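Local coordinates for putative beta-glucosidase (Bifidobacterium adolescentis, PDB 5WAB), which hydrolyses beta-glucosidic linkages as a family 3 glycoside hydrolase, and may also remove terminal arabinopyranosyl units from ginsenosides, at residues P108-K113 against T150-F155; G118-E123 against N159-R164; S126-L131 against G527-D532. All coordinates share one frame; numbering follows the deposited sequence.

Interaction 1 (P108-K113 against T150-F155); sequences PGVNIK and TSLKHF
Pro108 and Lys153 meet where the chain leaves one strand of a parallel beta sheet and runs on beside the next, part of the barrel-type N-terminal domain of family 3 glycoside hydrolases. Segment 108-113 continues beyond strand 102-106, and residues 108-111 run nearly the same way as 151-154, 18° apart. Lys153 N donates to Pro108 O (3.0 Å), and the next residue, Gly109, lays its CA against Lys153 CB at 3.9 Å. Tight packing lies on the side of Val110 and Leu152. Leu152 CD1 sits 3.8 Å from Val110 CG2 and equally near Val110 CG1, fitting between the two methyls as the side chains cross at about a right angle. Its CG is anti to the backbone N (chi1 -165°), which swings the tip toward the valine, and Phe184 and Ile187 of helix 182-190 close over both. The other side is polar, held at a few points rather than packed. Lys153 turns its amine away to a salt bridge with Glu123, while His154 NE2 bonds a glycerol, probably from the crystallisation liquor, that may mark the sugar pocket expected near the ends of these strands. Asn111 spans this corner of the chain with its amide nearly coplanar with the imidazole and at the ring's edge. The bond from His154 ND1 to Asn111 OD1 is weak at 3.3 Å, and ND1 has a further partner in Tyr124 OH. The firmer hold is from Asn111 ND2 to His154 O, 2.8 Å long and fairly straight at 163°, with the acceptor lying close to the amide plane.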
loop_
_atom_site.group_PDB
_atom_site.type_symbol
_atom_site.label_atom_id
_atom_site.label_comp_id
_atom_site.label_asym_id
_atom_site.label_seq_id
_atom_site.Cartn_x
_atom_site.Cartn_y
_atom_site.Cartn_z
ATOM N N PRO A 108 -1.312 4.610 7.899
ATOM C CA PRO A 108 -0.458 3.796 7.032
ATOM C C PRO A 108 0.256 4.623 5.958
ATOM O O PRO A 108 -0.046 5.807 5.779
ATOM C CB PRO A 108 -1.453 2.825 6.401
ATOM C CG PRO A 108 -2.711 3.656 6.263
ATOM C CD PRO A 108 -2.714 4.618 7.437
ATOM N N GLY A 109 1.208 3.997 5.260
ATOM C CA GLY A 109 1.898 4.629 4.152
ATOM C C GLY A 109 1.256 4.194 2.847
ATOM O O GLY A 109 1.006 3.007 2.638
ATOM N N VAL A 110 0.944 5.171 1.998
ATOM C CA VAL A 110 0.195 4.909 0.774
ATOM C C VAL A 110 0.939 5.411 -0.465
ATOM O O VAL A 110 0.336 5.577 -1.519
ATOM C CB VAL A 110 -1.231 5.496 0.844
ATOM C CG1 VAL A 110 -2.011 4.861 1.963
ATOM C CG2 VAL A 110 -1.204 7.010 1.020
ATOM N N ASN A 111 2.246 5.643 -0.359
ATOM C CA ASN A 111 3.003 6.102 -1.516
ATOM C C ASN A 111 2.959 5.073 -2.640
ATOM O O ASN A 111 2.997 3.862 -2.407
ATOM C CB ASN A 111 4.453 6.394 -1.141
ATOM C CG ASN A 111 4.585 7.530 -0.151
ATOM O OD1 ASN A 111 4.991 7.330 0.990
ATOM N ND2 ASN A 111 4.241 8.732 -0.586
ATOM N N ILE A 112 2.844 5.573 -3.869
ATOM C CA ILE A 112 2.804 4.714 -5.043
ATOM C C ILE A 112 4.148 4.023 -5.218
ATOM O O ILE A 112 5.210 4.648 -5.095
ATOM C CB ILE A 112 2.433 5.536 -6.284
ATOM C CG1 ILE A 112 1.012 6.083 -6.146
ATOM C CG2 ILE A 112 2.582 4.710 -7.547
ATOM C CD1 ILE A 112 -0.036 5.007 -5.950
ATOM N N LYS A 113 4.109 2.718 -5.491
ATOM C CA LYS A 113 5.308 1.957 -5.837
ATOM C C LYS A 113 5.607 2.220 -7.309
ATOM O O LYS A 113 5.255 1.447 -8.201
ATOM C CB LYS A 113 5.108 0.479 -5.543
ATOM C CG LYS A 113 4.713 0.242 -4.109
ATOM C CD LYS A 113 4.594 -1.220 -3.747
ATOM C CE LYS A 113 3.992 -1.325 -2.353
ATOM N NZ LYS A 113 3.884 -2.704 -1.810
ATOM N N THR A 150 -4.605 8.194 13.413
ATOM C CA THR A 150 -3.642 7.642 12.466
ATOM C C THR A 150 -2.857 8.781 11.835
ATOM O O THR A 150 -3.089 9.956 12.120
ATOM C CB THR A 150 -4.321 6.815 11.369
ATOM O OG1 THR A 150 -5.126 7.669 10.550
ATOM C CG2 THR A 150 -5.184 5.736 11.965
ATOM N N SER A 151 -1.929 8.424 10.950
ATOM C CA SER A 151 -1.107 9.410 10.247
ATOM C C SER A 151 -0.877 8.922 8.811
ATOM O O SER A 151 0.084 8.198 8.532
ATOM C CB SER A 151 0.199 9.643 10.995
ATOM O OG SER A 151 0.852 10.812 10.539
ATOM N N LEU A 152 -1.782 9.305 7.910
ATOM C CA LEU A 152 -1.593 9.058 6.486
ATOM C C LEU A 152 -0.245 9.614 6.055
ATOM O O LEU A 152 -0.007 10.818 6.154
ATOM C CB LEU A 152 -2.729 9.713 5.699
ATOM C CG LEU A 152 -2.927 9.297 4.244
ATOM C CD1 LEU A 152 -3.127 7.794 4.161
ATOM C CD2 LEU A 152 -4.120 10.039 3.656
ATOM N N LYS A 153 0.646 8.735 5.603
ATOM C CA LYS A 153 2.080 8.979 5.700
ATOM C C LYS A 153 2.723 9.315 4.361
ATOM O O LYS A 153 2.472 8.651 3.346
ATOM C CB LYS A 153 2.780 7.764 6.323
ATOM C CG LYS A 153 3.722 8.141 7.444
ATOM C CD LYS A 153 4.097 6.945 8.307
ATOM C CE LYS A 153 4.911 5.922 7.564
ATOM N NZ LYS A 153 5.431 4.903 8.515
ATOM N N HIS A 154 3.575 10.349 4.402
ATOM C CA HIS A 154 4.506 10.788 3.360
ATOM C C HIS A 154 3.789 11.409 2.174
ATOM O O HIS A 154 3.894 10.933 1.040
ATOM C CB HIS A 154 5.408 9.640 2.925
ATOM C CG HIS A 154 6.039 8.923 4.072
ATOM N ND1 HIS A 154 6.361 7.585 4.028
ATOM C CD2 HIS A 154 6.387 9.356 5.306
ATOM C CE1 HIS A 154 6.891 7.226 5.184
ATOM N NE2 HIS A 154 6.915 8.281 5.979
ATOM N N PHE A 155 3.124 12.520 2.437
ATOM C CA PHE A 155 2.372 13.278 1.448
ATOM C C PHE A 155 3.270 14.407 0.936
ATOM O O PHE A 155 3.579 15.342 1.679
ATOM C CB PHE A 155 1.093 13.802 2.102
ATOM C CG PHE A 155 0.174 14.553 1.185
ATOM C CD1 PHE A 155 -0.480 13.907 0.148
ATOM C CD2 PHE A 155 -0.098 15.893 1.413
ATOM C CE1 PHE A 155 -1.346 14.598 -0.679
ATOM C CE2 PHE A 155 -0.969 16.587 0.595
ATOM C CZ PHE A 155 -1.594 15.942 -0.450
#

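Interaction 2 (G118-E123 against N159-R164); sequences GGRCFE and NQETDR
Gly119 and Glu161 face each other across two beta turns: a type I turn from Gly118 to Cys121, leading into a 3-10 segment, and a type II turn from Glu161 to Arg164. The backbones are closest at Gly118 and Gln160, whose CA atoms lie 4.9 Å apart. Gly119 CA rests 3.8 Å from Glu161 CG, a direct meeting of backbone and side chain. Asp420 OD1 ties the turns together by accepting from both Gly119 N and Glu161 N. Glu161 crosses the aliphatic part of Arg120 at a slant, its OE2 coming within 3.0 Å of Arg120 CG. The charged end of Arg120 is led elsewhere: bends at chi2 (-71°) and chi3 (-74°) curl the chain back, and its guanidinium grips Glu123 side-on, NE to OE1 at 2.8 Å and NH2 to OE2 at 3.2 Å. Both oxygens lie in the guanidinium plane but are met from above the carboxylate plane. Arg164 NH1 stands 3.5 Å from Arg120 NH1, the two planes 80° apart. This approach of like charges is probably eased by Glu161, whose OE1 is 3.2 Å from Arg164 NH1, a purely electrostatic pairing with no N-H aimed at the oxygen. Arg120 NH2 also bonds a glycerol, consistent with the family 3 sugar pocket, built from loops at the ends of barrel strands and edged by the following domain.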
loop_
_atom_site.group_PDB
_atom_site.type_symbol
_atom_site.label_atom_id
_atom_site.label_comp_id
_atom_site.label_asym_id
_atom_site.label_seq_id
_atom_site.Cartn_x
_atom_site.Cartn_y
_atom_site.Cartn_z
ATOM N N GLY A 118 12.101 0.426 -4.885
ATOM C CA GLY A 118 11.952 1.365 -3.788
ATOM C C GLY A 118 12.111 0.725 -2.424
ATOM O O GLY A 118 11.452 -0.270 -2.117
ATOM N N GLY A 119 12.982 1.300 -1.593
ATOM C CA GLY A 119 13.326 0.674 -0.326
ATOM C C GLY A 119 12.165 0.522 0.640
ATOM O O GLY A 119 12.179 -0.375 1.485
ATOM N N ARG A 120 11.152 1.390 0.544
ATOM C CA ARG A 120 10.006 1.346 1.448
ATOM C C ARG A 120 8.797 0.618 0.862
ATOM O O ARG A 120 7.710 0.695 1.443
ATOM C CB ARG A 120 9.574 2.767 1.826
ATOM C CG ARG A 120 10.589 3.585 2.590
ATOM C CD ARG A 120 10.804 3.119 4.018
ATOM N NE ARG A 120 9.701 3.449 4.919
ATOM C CZ ARG A 120 9.421 4.676 5.354
ATOM N NH1 ARG A 120 10.150 5.717 4.961
ATOM N NH2 ARG A 120 8.406 4.864 6.190
ATOM N N CYS A 121 8.960 -0.113 -0.247
ATOM C CA CYS A 121 7.819 -0.798 -0.857
ATOM C C CYS A 121 7.141 -1.775 0.101
ATOM O O CYS A 121 5.935 -2.024 -0.023
ATOM C CB CYS A 121 8.253 -1.520 -2.139
ATOM S SG CYS A 121 8.408 -0.456 -3.614
ATOM N N PHE A 122 7.888 -2.344 1.053
ATOM C CA PHE A 122 7.309 -3.320 1.971
ATOM C C PHE A 122 6.238 -2.698 2.857
ATOM O O PHE A 122 5.338 -3.412 3.324
ATOM C CB PHE A 122 8.406 -3.955 2.835
ATOM C CG PHE A 122 8.850 -3.094 3.975
ATOM C CD1 PHE A 122 9.738 -2.058 3.764
ATOM C CD2 PHE A 122 8.400 -3.332 5.259
ATOM C CE1 PHE A 122 10.158 -1.266 4.809
ATOM C CE2 PHE A 122 8.815 -2.543 6.308
ATOM C CZ PHE A 122 9.693 -1.509 6.082
ATOM N N GLU A 123 6.308 -1.377 3.066
ATOM C CA GLU A 123 5.426 -0.624 3.946
ATOM C C GLU A 123 4.300 0.077 3.192
ATOM O O GLU A 123 3.432 0.685 3.826
ATOM C CB GLU A 123 6.278 0.409 4.700
ATOM C CG GLU A 123 5.705 1.068 5.941
ATOM C CD GLU A 123 6.773 1.896 6.654
ATOM O OE1 GLU A 123 7.962 1.707 6.331
ATOM O OE2 GLU A 123 6.441 2.744 7.511
ATOM N N ASN A 159 8.684 8.096 -3.302
ATOM C CA ASN A 159 8.696 6.817 -4.008
ATOM C C ASN A 159 10.080 6.179 -4.080
ATOM O O ASN A 159 10.252 5.178 -4.784
ATOM C CB ASN A 159 8.126 7.006 -5.412
ATOM C CG ASN A 159 6.881 7.876 -5.419
ATOM O OD1 ASN A 159 6.912 9.028 -5.864
ATOM N ND2 ASN A 159 5.772 7.327 -4.924
ATOM N N GLN A 160 11.076 6.748 -3.400
ATOM C CA GLN A 160 12.415 6.178 -3.372
ATOM C C GLN A 160 13.121 6.619 -2.098
ATOM O O GLN A 160 12.769 7.629 -1.487
ATOM C CB GLN A 160 13.224 6.582 -4.606
ATOM C CG GLN A 160 13.655 8.022 -4.621
ATOM C CD GLN A 160 14.241 8.400 -5.949
ATOM O OE1 GLN A 160 13.698 8.046 -6.991
ATOM N NE2 GLN A 160 15.365 9.106 -5.930
ATOM N N GLU A 161 14.110 5.826 -1.690
ATOM C CA GLU A 161 14.939 6.157 -0.536
ATOM C C GLU A 161 16.195 6.918 -0.923
ATOM O O GLU A 161 16.732 7.675 -0.106
ATOM C CB GLU A 161 15.348 4.880 0.206
ATOM C CG GLU A 161 14.227 4.184 0.950
ATOM C CD GLU A 161 13.636 5.053 2.037
ATOM O OE1 GLU A 161 14.217 5.092 3.144
ATOM O OE2 GLU A 161 12.595 5.698 1.781
ATOM N N THR A 162 16.673 6.721 -2.149
ATOM C CA THR A 162 17.916 7.329 -2.601
ATOM C C THR A 162 17.807 8.848 -2.599
ATOM O O THR A 162 17.019 9.422 -3.356
ATOM C CB THR A 162 18.255 6.805 -3.996
ATOM O OG1 THR A 162 18.421 5.384 -3.935
ATOM C CG2 THR A 162 19.529 7.436 -4.514
ATOM N N ASP A 163 18.622 9.490 -1.758
ATOM C CA ASP A 163 18.676 10.948 -1.634
ATOM C C ASP A 163 17.321 11.532 -1.236
ATOM O O ASP A 163 16.971 12.641 -1.642
ATOM C CB ASP A 163 19.167 11.587 -2.938
ATOM C CG ASP A 163 19.732 12.978 -2.735
ATOM O OD1 ASP A 163 20.097 13.313 -1.585
ATOM O OD2 ASP A 163 19.793 13.741 -3.725
ATOM N N ARG A 164 16.556 10.798 -0.420
ATOM C CA ARG A 164 15.189 11.204 -0.098
ATOM C C ARG A 164 15.111 12.534 0.643
ATOM O O ARG A 164 14.076 13.206 0.571
ATOM C CB ARG A 164 14.498 10.121 0.730
ATOM C CG ARG A 164 14.932 10.085 2.184
ATOM C CD ARG A 164 14.417 8.840 2.871
ATOM N NE ARG A 164 14.966 8.688 4.214
ATOM C CZ ARG A 164 14.366 8.019 5.194
ATOM N NH1 ARG A 164 13.191 7.437 4.983
ATOM N NH2 ARG A 164 14.941 7.935 6.386
#

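Interaction 3 (S126-L131 against G527-D532); sequences SEDPYL and GYRYYD
Glu127 and Gly527 bring two helix starts together, their CA atoms 6.3 Å apart, with Asp128 at the N-cap of helix 129-144 and Gly527 at that of helix 528-531. Glu127 OE2 accepts from Tyr528 N at 2.9 Å, met from above the carboxylate plane, and the same oxygen lies at the edge of the Tyr528 ring; OE1 turns to Thr497 N. A chi1 of -179° extends the Asp128 carboxylate toward segment 527-532, where its two oxygens take different work. Asp128 OD2 caps its own helix by accepting from Leu131 N (3.0 Å), while Asp128 OD1 takes the hydroxyl of Tyr528 OH (2.7 Å) and forms a salt bridge with Arg529, whose refined NH1 to OD1 distance is doubtfully short. A water joins Glu127 O to Arg529 NH1, and Pro129 CD packs 3.4 Å from that nitrogen. With a phenylalanine at Tyr528, Asp128 OD1 would probably be left to Arg529 alone across this contact, and Leu602 N would lose its acceptor. Arg529 NH2 also pairs with Glu601, making this a polar junction between two helix N-termini, where the barrel, the C-terminal domain and the fibronectin type III-like domain meet.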
loop_
_atom_site.group_PDB
_atom_site.type_symbol
_atom_site.label_atom_id
_atom_site.label_comp_id
_atom_site.label_asym_id
_atom_site.label_seq_id
_atom_site.Cartn_x
_atom_site.Cartn_y
_atom_site.Cartn_z
ATOM N N SER A 126 0.390 -0.492 -3.135
ATOM C CA SER A 126 0.255 -0.915 -4.526
ATOM C C SER A 126 0.982 0.051 -5.449
ATOM O O SER A 126 1.424 1.127 -5.042
ATOM C CB SER A 126 -1.220 -1.029 -4.937
ATOM O OG SER A 126 -1.359 -1.325 -6.317
ATOM N N GLU A 127 1.112 -0.370 -6.706
ATOM C CA GLU A 127 1.495 0.518 -7.794
ATOM C C GLU A 127 0.304 1.270 -8.362
ATOM O O GLU A 127 0.494 2.180 -9.175
ATOM C CB GLU A 127 2.150 -0.283 -8.923
ATOM C CG GLU A 127 1.160 -1.141 -9.714
ATOM C CD GLU A 127 1.825 -2.150 -10.636
ATOM O OE1 GLU A 127 2.855 -2.737 -10.247
ATOM O OE2 GLU A 127 1.323 -2.345 -11.763
ATOM N N ASP A 128 -0.916 0.901 -7.970
ATOM C CA ASP A 128 -2.125 1.495 -8.513
ATOM C C ASP A 128 -2.760 2.416 -7.486
ATOM O O ASP A 128 -2.900 2.023 -6.321
ATOM C CB ASP A 128 -3.121 0.412 -8.923
ATOM C CG ASP A 128 -4.389 0.995 -9.504
ATOM O OD1 ASP A 128 -4.320 1.468 -10.657
ATOM O OD2 ASP A 128 -5.437 1.001 -8.819
ATOM N N PRO A 129 -3.155 3.636 -7.862
ATOM C CA PRO A 129 -3.724 4.546 -6.850
ATOM C C PRO A 129 -5.070 4.094 -6.300
ATOM O O PRO A 129 -5.309 4.234 -5.093
ATOM C CB PRO A 129 -3.819 5.881 -7.600
ATOM C CG PRO A 129 -3.888 5.505 -9.045
ATOM C CD PRO A 129 -3.053 4.267 -9.190
ATOM N N TYR A 130 -5.950 3.535 -7.136
ATOM C CA TYR A 130 -7.271 3.129 -6.655
ATOM C C TYR A 130 -7.162 2.017 -5.622
ATOM O O TYR A 130 -7.837 2.045 -4.587
ATOM C CB TYR A 130 -8.147 2.670 -7.819
ATOM C CG TYR A 130 -9.571 2.330 -7.427
ATOM C CD1 TYR A 130 -9.887 1.080 -6.910
ATOM C CD2 TYR A 130 -10.603 3.237 -7.610
ATOM C CE1 TYR A 130 -11.185 0.750 -6.558
ATOM C CE2 TYR A 130 -11.910 2.910 -7.265
ATOM C CZ TYR A 130 -12.193 1.666 -6.736
ATOM O OH TYR A 130 -13.485 1.331 -6.384
ATOM N N LEU A 131 -6.344 1.006 -5.910
ATOM C CA LEU A 131 -6.185 -0.109 -4.985
ATOM C C LEU A 131 -5.597 0.354 -3.658
ATOM O O LEU A 131 -6.066 -0.048 -2.586
ATOM C CB LEU A 131 -5.298 -1.178 -5.618
ATOM C CG LEU A 131 -5.073 -2.464 -4.825
ATOM C CD1 LEU A 131 -6.371 -3.254 -4.687
ATOM C CD2 LEU A 131 -3.980 -3.313 -5.467
ATOM N N GLY A 527 3.817 1.208 -13.936
ATOM C CA GLY A 527 3.433 -0.177 -13.721
ATOM C C GLY A 527 2.624 -0.721 -14.880
ATOM O O GLY A 527 2.927 -0.475 -16.054
ATOM N N TYR A 528 1.546 -1.440 -14.549
ATOM C CA TYR A 528 0.737 -2.073 -15.587
ATOM C C TYR A 528 0.095 -1.056 -16.518
ATOM O O TYR A 528 -0.255 -1.406 -17.650
ATOM C CB TYR A 528 -0.352 -2.951 -14.965
ATOM C CG TYR A 528 -1.514 -2.168 -14.414
ATOM C CD1 TYR A 528 -1.443 -1.578 -13.160
ATOM C CD2 TYR A 528 -2.685 -2.015 -15.147
ATOM C CE1 TYR A 528 -2.505 -0.854 -12.650
ATOM C CE2 TYR A 528 -3.755 -1.290 -14.644
ATOM C CZ TYR A 528 -3.655 -0.710 -13.395
ATOM O OH TYR A 528 -4.709 0.011 -12.882
ATOM N N ARG A 529 -0.048 0.196 -16.078
ATOM C CA ARG A 529 -0.552 1.228 -16.972
ATOM C C ARG A 529 0.316 1.351 -18.216
ATOM O O ARG A 529 -0.195 1.632 -19.304
ATOM C CB ARG A 529 -0.619 2.565 -16.236
ATOM C CG ARG A 529 -1.777 2.676 -15.285
ATOM C CD ARG A 529 -1.662 3.918 -14.406
ATOM N NE ARG A 529 -2.939 4.256 -13.791
ATOM C CZ ARG A 529 -3.438 3.646 -12.721
ATOM N NH1 ARG A 529 -2.772 2.660 -12.138
ATOM N NH2 ARG A 529 -4.611 4.021 -12.235
ATOM N N TYR A 530 1.623 1.133 -18.077
ATOM C CA TYR A 530 2.504 1.126 -19.237
ATOM C C TYR A 530 2.488 -0.232 -19.933
ATOM O O TYR A 530 2.407 -0.308 -21.165
ATOM C CB TYR A 530 3.932 1.486 -18.818
ATOM C CG TYR A 530 4.942 1.263 -19.916
ATOM C CD1 TYR A 530 5.110 2.199 -20.925
ATOM C CD2 TYR A 530 5.703 0.102 -19.966
ATOM C CE1 TYR A 530 6.024 1.999 -21.942
ATOM C CE2 TYR A 530 6.615 -0.110 -20.987
ATOM C CZ TYR A 530 6.770 0.841 -21.967
ATOM O OH TYR A 530 7.676 0.639 -22.977
ATOM N N TYR A 531 2.585 -1.317 -19.155
ATOM C CA TYR A 531 2.703 -2.649 -19.742
ATOM C C TYR A 531 1.483 -2.992 -20.586
ATOM O O TYR A 531 1.616 -3.498 -21.706
ATOM C CB TYR A 531 2.887 -3.690 -18.636
ATOM C CG TYR A 531 4.199 -3.601 -17.885
ATOM C CD1 TYR A 531 5.423 -3.630 -18.552
ATOM C CD2 TYR A 531 4.211 -3.458 -16.503
ATOM C CE1 TYR A 531 6.621 -3.542 -17.851
ATOM C CE2 TYR A 531 5.392 -3.364 -15.802
ATOM C CZ TYR A 531 6.590 -3.407 -16.473
ATOM O OH TYR A 531 7.751 -3.309 -15.744
ATOM N N ASP A 532 0.286 -2.706 -20.076
ATOM C CA ASP A 532 -0.932 -3.081 -20.781
ATOM C C ASP A 532 -1.220 -2.176 -21.971
ATOM O O ASP A 532 -2.017 -2.545 -22.836
ATOM C CB ASP A 532 -2.115 -3.079 -19.809
ATOM C CG ASP A 532 -1.920 -4.054 -18.647
ATOM O OD1 ASP A 532 -0.933 -4.827 -18.655
ATOM O OD2 ASP A 532 -2.753 -4.040 -17.719
HETATM O O HOH W 1 -0.054 2.184 -11.885
#

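How the interactions relate
Two pieces of one long loop, 108-113 and 118-123, and its junction with helix 129-144, 126-131, each find a different distant partner, showing how a beta-alpha-beta connection can organise a multidomain enzyme. The loop leaves strand 102-106; after the helix, strand 149-155 and its following loop supply 150-155 and 159-164, while 527-532 lies almost 400 residues beyond its partner 126-131. Interactions 1 and 2, centres about 12 Å apart, share the glycerol-binding pocket and are joined by a probable hydrogen bond from Asn159 ND2 to Ile112 O. Interaction 3 is centred about 17 Å from each, and reaches interaction 1 through Lys113 and Ser126. One loop thus borders the probable sugar site and also joins the domains.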